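Local structure of pentatricopeptide repeat-containing protein 10, chloroplastic (Zea mays, 4M59) at residues V288-A291 against Y292-G296; V183-A186 against C187-G191; R156-P159 against R160-L164. The protein binds specific single-stranded RNA elements in chloroplast intergenic regions, stabilising the messages by blocking their degradation by exonucleases. The protein carries 4 engineered substitutions. One frame throughout, in Å; residues are numbered along the deposited sequence.

Contact 1. Residues V288-A291 against Y292-G296; sequences VMTA and YGNVG
The ring of Tyr-292 meets the carbonyl oxygen of Val-288 at its edge, in plane, with Tyr-292 CD2 3.0 Å from Val-288 O. Val-288 CG2 lies 3.6 Å from Tyr-292 CE2, an apolar contact in which the two side chains cross obliquely. Placing CG beside the backbone N (chi1 -76°) turns the ring back along the helix toward this preceding turn. The side chains of Asn-294 and Thr-290 lie side by side, pointing the same way, and Asn-294 CG is 3.4 Å from Thr-290 O. That oxygen is already used by the backbone: Asn-294 N donates to Thr-290 O at 2.8 Å, nearly straight at 175°. Tyr-292 N gives Val-288 O a longer but also nearly straight bond (3.2 Å). The helix then ends in a Schellman motif, where Gly-296 N donates to Tyr-292 O at 3.2 Å and weakly to Gly-293 O. The positive phi of Gly-296 (118°) would press a side chain against the preceding carbonyl, which a residue with a CB could hardly tolerate. Beyond this turn, Val-288 and Met-289 pack against Leu-304 of helix 298-310, whereas Val-288 and Ala-291 rest on Tyr-250 of helix 247-255, placing this last stretch of helix 282-295 between the two.

Contact 2. Residues V183-A186 against C187-G191; sequences VIAA and CSRDG. Engineered in segment 187-191: Ser-188 (natural residue Cys).
Arg-189 folds back over the last turn of helix 177-188, so that the carbonyl oxygen of Ala-185 lies over one face of its guanidinium group, with Arg-189 NH1 3.6 Å from Ala-185 O. The same NH1 of Arg-189 reaches the methyl Ala-185 CB at 4.0 Å. Separately, the aliphatic chain passes that oxygen, Arg-189 CG lying 3.2 Å from Ala-185 O. With CG beside the backbone N (chi1 -57°) and the chain extended from CG to NE, the aliphatic part runs back along the helix and carries the charged end to the level of Ala-185. Beyond the two segments, Arg-189 NH2 is engaged by the bound RNA, in a salt bridge to a phosphate, while Ala-185 packs on a sugar. Arg-153 lies close by, so the phosphate sits in a probably basic neighbourhood.

Cys-187 leaves the helix in another direction and packs on Ala-196 of helix 193-204. Its SG, beside the backbone N, stands 3.2 Å from Val-183 O. The engineered Ser-188 meets Gln-220 and Val-221 of helix 212-224, its CB 3.3 Å from Ala-185 O.

The backbone bonds change spacing at the helix end. Cys-187 N still donates to Val-183 O in a regular bond (3.1 Å, 154°), but Ser-188 N makes weak bonds to both Ile-184 O and Ala-185 O. Arg-189 N bonds to Ala-186 O at 3.0 Å, approaching from above the carbonyl plane, 69° out of it, as suits a tightened final turn. Gly-191 has a positive phi, at which a side chain would collide with the preceding carbonyl, and Gly-191 N donates to Cys-187 O. Here Arg-189 meets the RNA phosphate from the end of one helix of a helical hairpin, the repeating unit of the PPR superhelix, in the predicted repeat 176-210.

Contact 3. Residues R156-P159 against R160-L164; sequences RSWP and RIVAL
Val-162 presses the methyl CG2 onto one face of the Trp-158 indole in a CH-pi contact. This methyl is 3.9 Å from the centroid of the five-membered ring, 23° off the normal and offset toward the rim; the nearest ring atom, Trp-158 CE2, lies 3.6 Å from Val-162 CG2. Ile-161 comes from a different side, its side chain crossing that of Trp-158 at about a right angle and its CD1 sitting at the ring edge, 3.7 Å from Trp-158 CE3. The indole reaches both because its CG stands anti to the backbone N, beside the carbonyl carbon (chi1 -175°), which carries the ring forward along the helix, against Ile-161 and Val-162. It also packs on Val-183 and Cys-187 of helix 177-188. An alanine here is likely to leave Val-162 CG2 and Ile-161 CD1 without the aromatic face and edge they rest on, opening a gap toward that helix.

All this happens in the first turn of helix 158-170, in the predicted PPR repeat 140-175, a helical hairpin in which the helix packs back on helix 141-151 through Ile-161 against Leu-148 and Tyr-151.

The backbone fixes where these side chains start. Trp-158 O takes two N-H groups: Val-162 N at 3.0 Å, nearly along the carbonyl axis, and Ile-161 N at 3.0 Å from above the carbonyl plane. Ala-163 N donates to Pro-159 O. Ser-157, just ahead of the helix, accepts a weak bond from Ile-161 N at its carbonyl, and the Ile-161 CG1 methylene lies 3.1 Å from Ser-157 O. Further out, Ser-157 OG is held by Gly-155 O, and a water bridges the turn by donating to Arg-156 O and accepting from Arg-160 NH1 at 2.9 Å.

How the contacts relate
Helices 158-170 and 177-188 follow each other in the chain and pack together, and the centres of contacts 2 and 3 are 11 Å apart. The two contacts touch through Trp-158 CZ3, which approaches Cys-187 SG at 3.4 Å and Val-183 CG1 at 3.5 Å, while Ile-161 CG2 lies 3.9 Å from Val-183 CG1. Contact 1 stands apart in a later predicted repeat, its nearest atoms about 16 Å from contact 2 and about 27 Å from contact 3. Nearness to RNA differs as well: the nearest atoms of contact 2 are about 3 Å from the nucleic acid, those of contact 1 about 6 Å, and those of contact 3 about 11 Å.

Contact 1. Residues V288-A291 against Y292-G296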
# COMPACT_ATOMS: atom_id res chain seq x y z
N VAL A 288 -9.65 8.49 19.04
CA VAL A 288 -10.81 8.46 18.17
C VAL A 288 -10.56 9.19 16.86
O VAL A 288 -11.04 8.78 15.81
CB VAL A 288 -12.05 9.00 18.88
CG1 VAL A 288 -11.65 10.09 19.82
CG2 VAL A 288 -13.06 9.50 17.90
N MET A 289 -9.79 10.26 16.91
CA MET A 289 -9.44 10.98 15.70
C MET A 289 -8.68 10.07 14.75
O MET A 289 -8.99 9.98 13.57
CB MET A 289 -8.63 12.23 16.02
CG MET A 289 -9.32 13.52 15.63
SD MET A 289 -8.37 15.01 15.90
CE MET A 289 -8.14 14.93 17.65
N THR A 290 -7.69 9.39 15.29
CA THR A 290 -6.83 8.53 14.50
C THR A 290 -7.60 7.35 13.98
O THR A 290 -7.28 6.81 12.93
CB THR A 290 -5.71 8.01 15.35
OG1 THR A 290 -5.45 8.96 16.38
CG2 THR A 290 -4.49 7.85 14.53
N ALA A 291 -8.62 6.95 14.72
CA ALA A 291 -9.46 5.85 14.30
C ALA A 291 -10.13 6.18 13.00
O ALA A 291 -10.03 5.44 12.04
CB ALA A 291 -10.49 5.56 15.35
N TYR A 292 -10.81 7.31 12.97
CA TYR A 292 -11.47 7.77 11.77
C TYR A 292 -10.49 8.01 10.65
O TYR A 292 -10.81 7.84 9.48
CB TYR A 292 -12.26 9.03 12.06
CG TYR A 292 -13.52 8.73 12.80
CD1 TYR A 292 -14.67 8.44 12.13
CD2 TYR A 292 -13.53 8.69 14.17
CE1 TYR A 292 -15.81 8.14 12.80
CE2 TYR A 292 -14.68 8.40 14.85
CZ TYR A 292 -15.81 8.13 14.16
OH TYR A 292 -16.97 7.83 14.83
N GLY A 293 -9.28 8.40 11.01
CA GLY A 293 -8.25 8.58 10.03
C GLY A 293 -7.95 7.27 9.37
O GLY A 293 -8.15 7.10 8.18
N ASN A 294 -7.49 6.31 10.17
CA ASN A 294 -7.00 5.04 9.66
C ASN A 294 -8.05 4.24 8.91
O ASN A 294 -7.76 3.21 8.32
CB ASN A 294 -6.41 4.20 10.78
CG ASN A 294 -5.11 4.76 11.31
OD1 ASN A 294 -4.51 5.64 10.71
ND2 ASN A 294 -4.66 4.23 12.43
N VAL A 295 -9.28 4.73 8.94
CA VAL A 295 -10.36 4.10 8.22
C VAL A 295 -10.47 4.78 6.90
O VAL A 295 -10.71 4.16 5.87
CB VAL A 295 -11.67 4.25 8.99
CG1 VAL A 295 -12.85 3.99 8.09
CG2 VAL A 295 -11.69 3.32 10.16
N GLY A 296 -10.27 6.08 6.91
CA GLY A 296 -10.34 6.85 5.70
C GLY A 296 -11.44 7.88 5.75
O GLY A 296 -11.88 8.40 4.73

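Contact 2. Residues V183-A186 against C187-G191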
# COMPACT_ATOMS: atom_id res chain seq x y z
N VAL A 183 -20.06 -15.46 22.89
CA VAL A 183 -21.44 -15.69 22.55
C VAL A 183 -22.01 -14.48 21.87
O VAL A 183 -22.74 -14.60 20.90
CB VAL A 183 -22.27 -16.05 23.78
CG1 VAL A 183 -23.70 -16.29 23.39
CG2 VAL A 183 -21.71 -17.27 24.44
N ILE A 184 -21.65 -13.31 22.36
CA ILE A 184 -22.12 -12.09 21.73
C ILE A 184 -21.53 -11.93 20.35
O ILE A 184 -22.22 -11.54 19.42
CB ILE A 184 -21.78 -10.89 22.57
CG1 ILE A 184 -22.61 -10.90 23.83
CG2 ILE A 184 -22.09 -9.65 21.83
CD1 ILE A 184 -22.27 -9.81 24.76
N ALA A 185 -20.25 -12.25 20.21
CA ALA A 185 -19.60 -12.16 18.92
C ALA A 185 -20.17 -13.16 17.93
O ALA A 185 -20.19 -12.92 16.74
CB ALA A 185 -18.15 -12.35 19.06
N ALA A 186 -20.65 -14.28 18.44
CA ALA A 186 -21.29 -15.27 17.60
C ALA A 186 -22.57 -14.70 17.05
O ALA A 186 -22.87 -14.87 15.89
CB ALA A 186 -21.58 -16.49 18.40
N CYS A 187 -23.32 -14.03 17.92
CA CYS A 187 -24.57 -13.43 17.52
C CYS A 187 -24.32 -12.29 16.56
O CYS A 187 -25.18 -11.93 15.78
CB CYS A 187 -25.32 -12.91 18.74
SG CYS A 187 -25.74 -14.16 19.92
N SER A 188 -23.11 -11.74 16.62
CA SER A 188 -22.72 -10.67 15.72
C SER A 188 -22.43 -11.21 14.32
O SER A 188 -22.53 -10.48 13.33
CB SER A 188 -21.49 -9.93 16.26
OG SER A 188 -20.90 -9.13 15.26
N ARG A 189 -22.06 -12.49 14.24
CA ARG A 189 -21.73 -13.08 12.96
C ARG A 189 -22.91 -13.73 12.26
O ARG A 189 -22.72 -14.51 11.34
CB ARG A 189 -20.64 -14.12 13.14
CG ARG A 189 -19.39 -13.58 13.76
CD ARG A 189 -18.30 -14.63 13.77
NE ARG A 189 -17.10 -14.13 14.44
CZ ARG A 189 -16.76 -14.46 15.67
NH1 ARG A 189 -17.52 -15.28 16.37
NH2 ARG A 189 -15.67 -13.96 16.21
N ASP A 190 -24.12 -13.43 12.69
CA ASP A 190 -25.29 -14.00 12.05
C ASP A 190 -26.40 -12.98 11.91
O ASP A 190 -27.27 -13.12 11.07
CB ASP A 190 -25.79 -15.21 12.82
CG ASP A 190 -26.82 -16.00 12.04
OD1 ASP A 190 -28.02 -15.64 12.09
OD2 ASP A 190 -26.45 -16.98 11.38
N GLY A 191 -26.35 -11.94 12.73
CA GLY A 191 -27.36 -10.91 12.73
C GLY A 191 -28.37 -11.15 13.83
O GLY A 191 -29.51 -10.74 13.74

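Contact 3. Residues R156-P159 against R160-L164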
# COMPACT_ATOMS: atom_id res chain seq x y z
N ARG A 156 -25.66 -20.43 11.89
CA ARG A 156 -26.86 -21.17 12.25
C ARG A 156 -26.63 -22.08 13.44
O ARG A 156 -27.02 -23.23 13.42
CB ARG A 156 -27.34 -21.99 11.07
CG ARG A 156 -27.92 -21.17 9.95
CD ARG A 156 -28.45 -22.05 8.84
NE ARG A 156 -29.07 -21.26 7.78
CZ ARG A 156 -28.40 -20.60 6.85
NH1 ARG A 156 -27.08 -20.62 6.84
NH2 ARG A 156 -29.05 -19.91 5.94
N SER A 157 -25.94 -21.57 14.46
CA SER A 157 -25.55 -22.43 15.58
C SER A 157 -26.01 -21.90 16.92
O SER A 157 -25.50 -22.30 17.97
CB SER A 157 -24.03 -22.62 15.58
OG SER A 157 -23.54 -22.82 14.27
N TRP A 158 -26.98 -21.00 16.90
CA TRP A 158 -27.51 -20.44 18.12
C TRP A 158 -28.16 -21.45 19.07
O TRP A 158 -27.93 -21.40 20.26
CB TRP A 158 -28.44 -19.27 17.81
CG TRP A 158 -28.94 -18.56 19.01
CD1 TRP A 158 -30.22 -18.35 19.33
CD2 TRP A 158 -28.15 -17.95 20.03
NE1 TRP A 158 -30.30 -17.65 20.50
CE2 TRP A 158 -29.04 -17.39 20.94
CE3 TRP A 158 -26.79 -17.82 20.25
CZ2 TRP A 158 -28.62 -16.72 22.07
CZ3 TRP A 158 -26.38 -17.15 21.37
CH2 TRP A 158 -27.28 -16.61 22.27
N PRO A 159 -28.97 -22.36 18.54
CA PRO A 159 -29.56 -23.32 19.47
C PRO A 159 -28.51 -24.16 20.14
O PRO A 159 -28.68 -24.55 21.28
CB PRO A 159 -30.38 -24.21 18.55
CG PRO A 159 -30.72 -23.38 17.45
CD PRO A 159 -29.54 -22.52 17.20
N ARG A 160 -27.44 -24.47 19.42
CA ARG A 160 -26.38 -25.29 19.97
C ARG A 160 -25.59 -24.53 21.02
O ARG A 160 -24.93 -25.12 21.87
CB ARG A 160 -25.45 -25.78 18.86
CG ARG A 160 -25.59 -27.27 18.55
CD ARG A 160 -24.91 -27.64 17.25
NE ARG A 160 -25.68 -27.22 16.09
CZ ARG A 160 -25.21 -27.20 14.84
NH1 ARG A 160 -25.99 -26.80 13.85
NH2 ARG A 160 -23.97 -27.59 14.60
N ILE A 161 -25.67 -23.20 20.97
CA ILE A 161 -24.99 -22.36 21.94
C ILE A 161 -25.80 -22.28 23.21
O ILE A 161 -25.28 -22.44 24.30
CB ILE A 161 -24.80 -20.97 21.41
CG1 ILE A 161 -23.85 -21.03 20.23
CG2 ILE A 161 -24.27 -20.09 22.47
CD1 ILE A 161 -23.77 -19.79 19.45
N VAL A 162 -27.10 -22.05 23.05
CA VAL A 162 -28.02 -22.00 24.18
C VAL A 162 -28.04 -23.34 24.92
O VAL A 162 -28.07 -23.37 26.15
CB VAL A 162 -29.45 -21.65 23.74
CG1 VAL A 162 -30.40 -21.68 24.92
CG2 VAL A 162 -29.47 -20.28 23.06
N ALA A 163 -28.03 -24.43 24.16
CA ALA A 163 -28.03 -25.75 24.76
C ALA A 163 -26.74 -26.08 25.48
O ALA A 163 -26.76 -26.78 26.47
CB ALA A 163 -28.30 -26.79 23.72
N LEU A 164 -25.63 -25.57 24.99
CA LEU A 164 -24.35 -25.87 25.59
C LEU A 164 -24.12 -24.97 26.77
O LEU A 164 -23.39 -25.32 27.69
CB LEU A 164 -23.22 -25.70 24.59
CG LEU A 164 -21.84 -26.09 25.09
CD1 LEU A 164 -21.76 -27.57 25.32
CD2 LEU A 164 -20.81 -25.67 24.09
O HOH W 1 -28.24 -25.44 14.97